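Local structure of carbohydrate binding protein, putative, cbp2D (Cellvibrio japonicus, 7B21) at residues 2-14 and 76-89. The protein probably carries electrons as a c-type cytochrome domain with one covalent heme c, within a larger, probably polysaccharide-binding protein, and may pass them to lytic polysaccharide monooxygenases. Sequence-based numbering, arbitrary orientation. Where two conformers were deposited one is given.
Sequences YLVGDATRGANLW and GQCAADIEAFIRTW
Asp81, Arg9 and Gln77 form the polar end of the contact. Arg9 makes a two-pronged salt bridge to the Asp81 carboxylate through NE and NH2. Arg9 NH2 meets the syn lone pair of Asp81 OD1 in an almost straight bond (3.1 Å, 178°), while Arg9 NE reaches Asp81 OD2 at 2.9 Å from above the carboxylate plane. Asp81 OD1 also accepts from Asp6 N (2.8 Å) and from Gln77 NE2. The Gln77 chain bends at chi2 (68°), which turns the amide back to its own helix and lets Gln77 NE2 also donate to Val4 O (2.9 Å).

Having no side chain, Gly10 lets the helix axes come within 6.7 Å; the helices cross at 101°. Gly10 CA rests 3.4 Å from Asp81 O. Beyond it, Phe85 is a knob among Ala7, Gly10, Ala11 and Trp14. Ala11 CA sits over the centre of one Phe85 face, and Trp89 NE1 over the other. Trp89 also points its edge at a face of Trp14 (Trp89 CH2 to Trp14 CH2, 3.6 Å).

This is the crossing of N- and C-terminal helices characteristic of cytochrome c. Trp14 and Ile82 both touch heme c. Three donors on Asp81 OD1 would favour a charged carboxylate. Through Asp6 N and Arg9 it ties helix 7-16 and the residue before it to helix 76-86.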
loop_
_atom_site.group_PDB
_atom_site.type_symbol
_atom_site.label_atom_id
_atom_site.label_comp_id
_atom_site.label_asym_id
_atom_site.label_seq_id
_atom_site.Cartn_x
_atom_site.Cartn_y
_atom_site.Cartn_z
ATOM N N TYR A 2 -19.070 -3.560 2.534
ATOM C CA TYR A 2 -17.765 -3.144 1.926
ATOM C C TYR A 2 -17.123 -2.055 2.793
ATOM O O TYR A 2 -17.713 -0.967 2.911
ATOM C CB TYR A 2 -18.000 -2.755 0.471
ATOM C CG TYR A 2 -16.756 -2.264 -0.238
ATOM C CD1 TYR A 2 -15.796 -3.144 -0.673
ATOM C CD2 TYR A 2 -16.547 -0.932 -0.483
ATOM C CE1 TYR A 2 -14.627 -2.735 -1.284
ATOM C CE2 TYR A 2 -15.406 -0.489 -1.127
ATOM C CZ TYR A 2 -14.430 -1.383 -1.540
ATOM O OH TYR A 2 -13.274 -0.984 -2.156
ATOM N N LEU A 3 -15.916 -2.267 3.343
ATOM C CA LEU A 3 -15.326 -1.250 4.230
ATOM C C LEU A 3 -15.013 -0.002 3.407
ATOM O O LEU A 3 -14.622 -0.072 2.253
ATOM C CB LEU A 3 -14.013 -1.757 4.824
ATOM C CG LEU A 3 -14.087 -3.040 5.641
ATOM C CD1 LEU A 3 -12.727 -3.392 6.153
ATOM C CD2 LEU A 3 -15.082 -2.891 6.764
ATOM N N VAL A 4 -15.170 1.152 4.043
ATOM C CA VAL A 4 -14.855 2.429 3.402
ATOM C C VAL A 4 -13.491 2.895 3.835
ATOM O O VAL A 4 -13.230 3.084 5.021
ATOM C CB VAL A 4 -15.894 3.486 3.694
ATOM C CG1 VAL A 4 -15.525 4.825 3.063
ATOM C CG2 VAL A 4 -17.270 3.052 3.213
ATOM N N GLY A 5 -12.545 2.970 2.892
ATOM C CA GLY A 5 -11.168 3.373 3.281
ATOM C C GLY A 5 -11.065 4.839 3.588
ATOM O O GLY A 5 -11.681 5.667 2.896
ATOM N N ASP A 6 -10.255 5.176 4.559
ATOM C CA ASP A 6 -9.990 6.574 4.934
ATOM C C ASP A 6 -8.535 6.885 4.618
ATOM O O ASP A 6 -7.633 6.337 5.250
ATOM C CB ASP A 6 -10.292 6.785 6.401
ATOM C CG ASP A 6 -10.143 8.235 6.787
ATOM O OD1 ASP A 6 -9.091 8.753 6.752
ATOM O OD2 ASP A 6 -11.121 8.818 7.111
ATOM N N ALA A 7 -8.320 7.745 3.629
ATOM C CA ALA A 7 -6.967 8.060 3.161
ATOM C C ALA A 7 -6.132 8.752 4.240
ATOM O O ALA A 7 -4.909 8.569 4.261
ATOM C CB ALA A 7 -7.038 8.931 1.952
ATOM N N THR A 8 -6.764 9.542 5.072
ATOM C CA THR A 8 -6.029 10.263 6.115
ATOM C C THR A 8 -5.468 9.250 7.116
ATOM O O THR A 8 -4.279 9.275 7.504
ATOM C CB THR A 8 -6.920 11.333 6.769
ATOM O OG1 THR A 8 -7.358 12.213 5.749
ATOM C CG2 THR A 8 -6.191 12.062 7.851
ATOM N N ARG A 9 -6.285 8.295 7.547
ATOM C CA ARG A 9 -5.780 7.217 8.398
ATOM C C ARG A 9 -4.746 6.354 7.665
ATOM O O ARG A 9 -3.732 5.933 8.260
ATOM C CB ARG A 9 -6.886 6.306 8.908
ATOM C CG ARG A 9 -7.851 7.011 9.832
ATOM C CD ARG A 9 -8.700 6.042 10.597
ATOM N NE ARG A 9 -9.347 5.093 9.760
ATOM C CZ ARG A 9 -10.579 4.693 9.880
ATOM N NH1 ARG A 9 -11.280 5.053 10.934
ATOM N NH2 ARG A 9 -11.084 3.936 8.909
ATOM N N GLY A 10 -4.984 6.090 6.402
ATOM C CA GLY A 10 -4.011 5.320 5.628
ATOM C C GLY A 10 -2.651 5.959 5.544
ATOM O O GLY A 10 -1.646 5.240 5.499
ATOM N N ALA A 11 -2.587 7.288 5.555
ATOM C CA ALA A 11 -1.307 8.021 5.509
ATOM C C ALA A 11 -0.495 7.675 6.769
ATOM O O ALA A 11 0.742 7.605 6.706
ATOM C CB ALA A 11 -1.542 9.504 5.407
ATOM N N ASN A 12 -1.151 7.494 7.908
ATOM C CA ASN A 12 -0.486 7.128 9.170
ATOM C C ASN A 12 -0.087 5.653 9.151
ATOM O O ASN A 12 1.045 5.296 9.544
ATOM C CB ASN A 12 -1.408 7.374 10.357
ATOM C CG ASN A 12 -0.748 6.886 11.618
ATOM O OD1 ASN A 12 0.330 7.362 11.941
ATOM N ND2 ASN A 12 -1.366 5.915 12.283
ATOM N N LEU A 13 -1.015 4.798 8.739
ATOM C CA LEU A 13 -0.732 3.344 8.702
ATOM C C LEU A 13 0.395 3.028 7.718
ATOM O O LEU A 13 1.129 2.059 7.934
ATOM C CB LEU A 13 -2.007 2.594 8.322
ATOM C CG LEU A 13 -3.087 2.591 9.392
ATOM C CD1 LEU A 13 -4.437 2.231 8.787
ATOM C CD2 LEU A 13 -2.718 1.610 10.512
ATOM N N TRP A 14 0.554 3.820 6.688
ATOM C CA TRP A 14 1.650 3.668 5.748
ATOM C C TRP A 14 2.976 3.610 6.500
ATOM O O TRP A 14 3.910 2.884 6.101
ATOM C CB TRP A 14 1.606 4.850 4.788
ATOM C CG TRP A 14 2.722 4.860 3.818
ATOM C CD1 TRP A 14 3.862 5.603 3.887
ATOM C CD2 TRP A 14 2.874 3.995 2.679
ATOM N NE1 TRP A 14 4.706 5.258 2.868
ATOM C CE2 TRP A 14 4.113 4.287 2.112
ATOM C CE3 TRP A 14 2.050 3.040 2.077
ATOM C CZ2 TRP A 14 4.577 3.600 1.001
ATOM C CZ3 TRP A 14 2.505 2.367 0.969
ATOM C CH2 TRP A 14 3.778 2.621 0.468
ATOM N N GLY A 76 -8.107 -6.085 6.360
ATOM C CA GLY A 76 -9.349 -5.406 6.753
ATOM C C GLY A 76 -9.262 -3.905 6.598
ATOM O O GLY A 76 -8.924 -3.388 5.542
ATOM N N GLN A 77 -9.622 -3.189 7.669
ATOM C CA GLN A 77 -9.670 -1.725 7.594
ATOM C C GLN A 77 -8.289 -1.117 7.320
ATOM O O GLN A 77 -8.218 -0.096 6.634
ATOM C CB GLN A 77 -10.296 -1.151 8.868
ATOM C CG GLN A 77 -10.687 0.305 8.750
ATOM C CD GLN A 77 -11.827 0.580 7.808
ATOM O OE1 GLN A 77 -12.929 0.044 7.964
ATOM N NE2 GLN A 77 -11.611 1.449 6.829
ATOM N N CYS A 78 -7.236 -1.696 7.874
ATOM C CA CYS A 78 -5.870 -1.203 7.585
ATOM C C CYS A 78 -5.658 -1.186 6.087
ATOM O O CYS A 78 -5.177 -0.195 5.511
ATOM C CB CYS A 78 -4.851 -2.111 8.267
ATOM S SG CYS A 78 -3.135 -1.707 7.839
ATOM N N ALA A 79 -5.985 -2.288 5.422
ATOM C CA ALA A 79 -5.759 -2.425 3.986
ATOM C C ALA A 79 -6.646 -1.450 3.205
ATOM O O ALA A 79 -6.185 -0.850 2.225
ATOM C CB ALA A 79 -5.973 -3.863 3.570
ATOM N N ALA A 80 -7.895 -1.304 3.625
ATOM C CA ALA A 80 -8.789 -0.343 2.984
ATOM C C ALA A 80 -8.259 1.090 3.107
ATOM O O ALA A 80 -8.308 1.863 2.167
ATOM C CB ALA A 80 -10.174 -0.469 3.564
ATOM N N ASP A 81 -7.808 1.443 4.306
ATOM C CA ASP A 81 -7.305 2.797 4.551
ATOM C C ASP A 81 -6.062 3.058 3.718
ATOM O O ASP A 81 -5.909 4.139 3.119
ATOM C CB ASP A 81 -7.034 2.994 6.035
ATOM C CG ASP A 81 -8.253 3.079 6.927
ATOM O OD1 ASP A 81 -9.387 3.214 6.402
ATOM O OD2 ASP A 81 -8.056 3.070 8.137
ATOM N N ILE A 82 -5.106 2.119 3.717
ATOM C CA ILE A 82 -3.888 2.378 2.955
ATOM C C ILE A 82 -4.216 2.392 1.452
ATOM O O ILE A 82 -3.635 3.214 0.750
ATOM C CB ILE A 82 -2.773 1.381 3.325
ATOM C CG1 ILE A 82 -2.352 1.522 4.783
ATOM C CG2 ILE A 82 -1.574 1.630 2.413
ATOM C CD1 ILE A 82 -1.297 0.551 5.236
ATOM N N GLU A 83 -5.100 1.535 0.982
ATOM C CA GLU A 83 -5.555 1.641 -0.413
ATOM C C GLU A 83 -5.987 3.067 -0.719
ATOM O O GLU A 83 -5.591 3.648 -1.728
ATOM C CB GLU A 83 -6.678 0.641 -0.666
ATOM C CG GLU A 83 -7.358 0.821 -2.008
ATOM C CD GLU A 83 -8.558 -0.113 -2.166
ATOM O OE1 GLU A 83 -9.544 0.093 -1.409
ATOM O OE2 GLU A 83 -8.516 -1.037 -2.988
ATOM N N ALA A 84 -6.858 3.606 0.137
ATOM C CA ALA A 84 -7.380 4.965 -0.118
ATOM C C ALA A 84 -6.215 5.966 -0.175
ATOM O O ALA A 84 -6.206 6.870 -1.022
ATOM C CB ALA A 84 -8.394 5.338 0.936
ATOM N N PHE A 85 -5.267 5.842 0.723
ATOM C CA PHE A 85 -4.104 6.727 0.731
ATOM C C PHE A 85 -3.309 6.609 -0.576
ATOM O O PHE A 85 -2.991 7.643 -1.201
ATOM C CB PHE A 85 -3.228 6.410 1.942
ATOM C CG PHE A 85 -1.916 7.152 1.963
ATOM C CD1 PHE A 85 -1.867 8.538 1.924
ATOM C CD2 PHE A 85 -0.726 6.489 2.087
ATOM C CE1 PHE A 85 -0.667 9.211 1.988
ATOM C CE2 PHE A 85 0.491 7.155 2.154
ATOM C CZ PHE A 85 0.514 8.521 2.118
ATOM N N ILE A 86 -2.989 5.410 -0.985
ATOM C CA ILE A 86 -2.219 5.214 -2.236
ATOM C C ILE A 86 -2.966 5.821 -3.420
ATOM O O ILE A 86 -2.336 6.418 -4.309
ATOM C CB ILE A 86 -1.941 3.719 -2.437
ATOM C CG1 ILE A 86 -0.970 3.206 -1.379
ATOM C CG2 ILE A 86 -1.421 3.463 -3.837
ATOM C CD1 ILE A 86 -0.863 1.716 -1.342
ATOM N N ARG A 87 -4.298 5.720 -3.447
ATOM C CA ARG A 87 -5.050 6.268 -4.598
ATOM C C ARG A 87 -5.064 7.799 -4.605
ATOM O O ARG A 87 -5.523 8.382 -5.588
ATOM C CB ARG A 87 -6.467 5.727 -4.590
ATOM C CG ARG A 87 -6.541 4.235 -4.806
ATOM C CD ARG A 87 -5.823 3.745 -6.015
ATOM N NE ARG A 87 -6.237 2.396 -6.339
ATOM C CZ ARG A 87 -5.760 1.718 -7.385
ATOM N NH1 ARG A 87 -4.759 2.198 -8.116
ATOM N NH2 ARG A 87 -6.275 0.537 -7.677
ATOM N N THR A 88 -4.617 8.455 -3.557
ATOM C CA THR A 88 -4.415 9.913 -3.577
ATOM C C THR A 88 -3.081 10.322 -4.212
ATOM O O THR A 88 -2.903 11.505 -4.524
ATOM C CB THR A 88 -4.472 10.588 -2.200
ATOM O OG1 THR A 88 -3.340 10.253 -1.415
ATOM C CG2 THR A 88 -5.744 10.230 -1.459
ATOM N N TRP A 89 -2.134 9.404 -4.414
ATOM C CA TRP A 89 -0.780 9.778 -4.840
ATOM C C TRP A 89 -0.783 10.409 -6.212
ATOM O O TRP A 89 0.073 11.292 -6.459
ATOM C CB TRP A 89 0.140 8.598 -4.797
ATOM C CG TRP A 89 0.447 8.119 -3.419
ATOM C CD1 TRP A 89 -0.055 8.553 -2.222
ATOM C CD2 TRP A 89 1.283 7.000 -3.131
ATOM N NE1 TRP A 89 0.459 7.786 -1.203
ATOM C CE2 TRP A 89 1.280 6.841 -1.740
ATOM C CE3 TRP A 89 2.034 6.147 -3.948
ATOM C CZ2 TRP A 89 2.008 5.809 -1.138
ATOM C CZ3 TRP A 89 2.741 5.150 -3.344
ATOM C CH2 TRP A 89 2.721 4.997 -1.978
HETATM O O HOH W 1 -11.017 -2.136 -3.445
HETATM O O HOH W 2 -15.507 0.787 6.898
#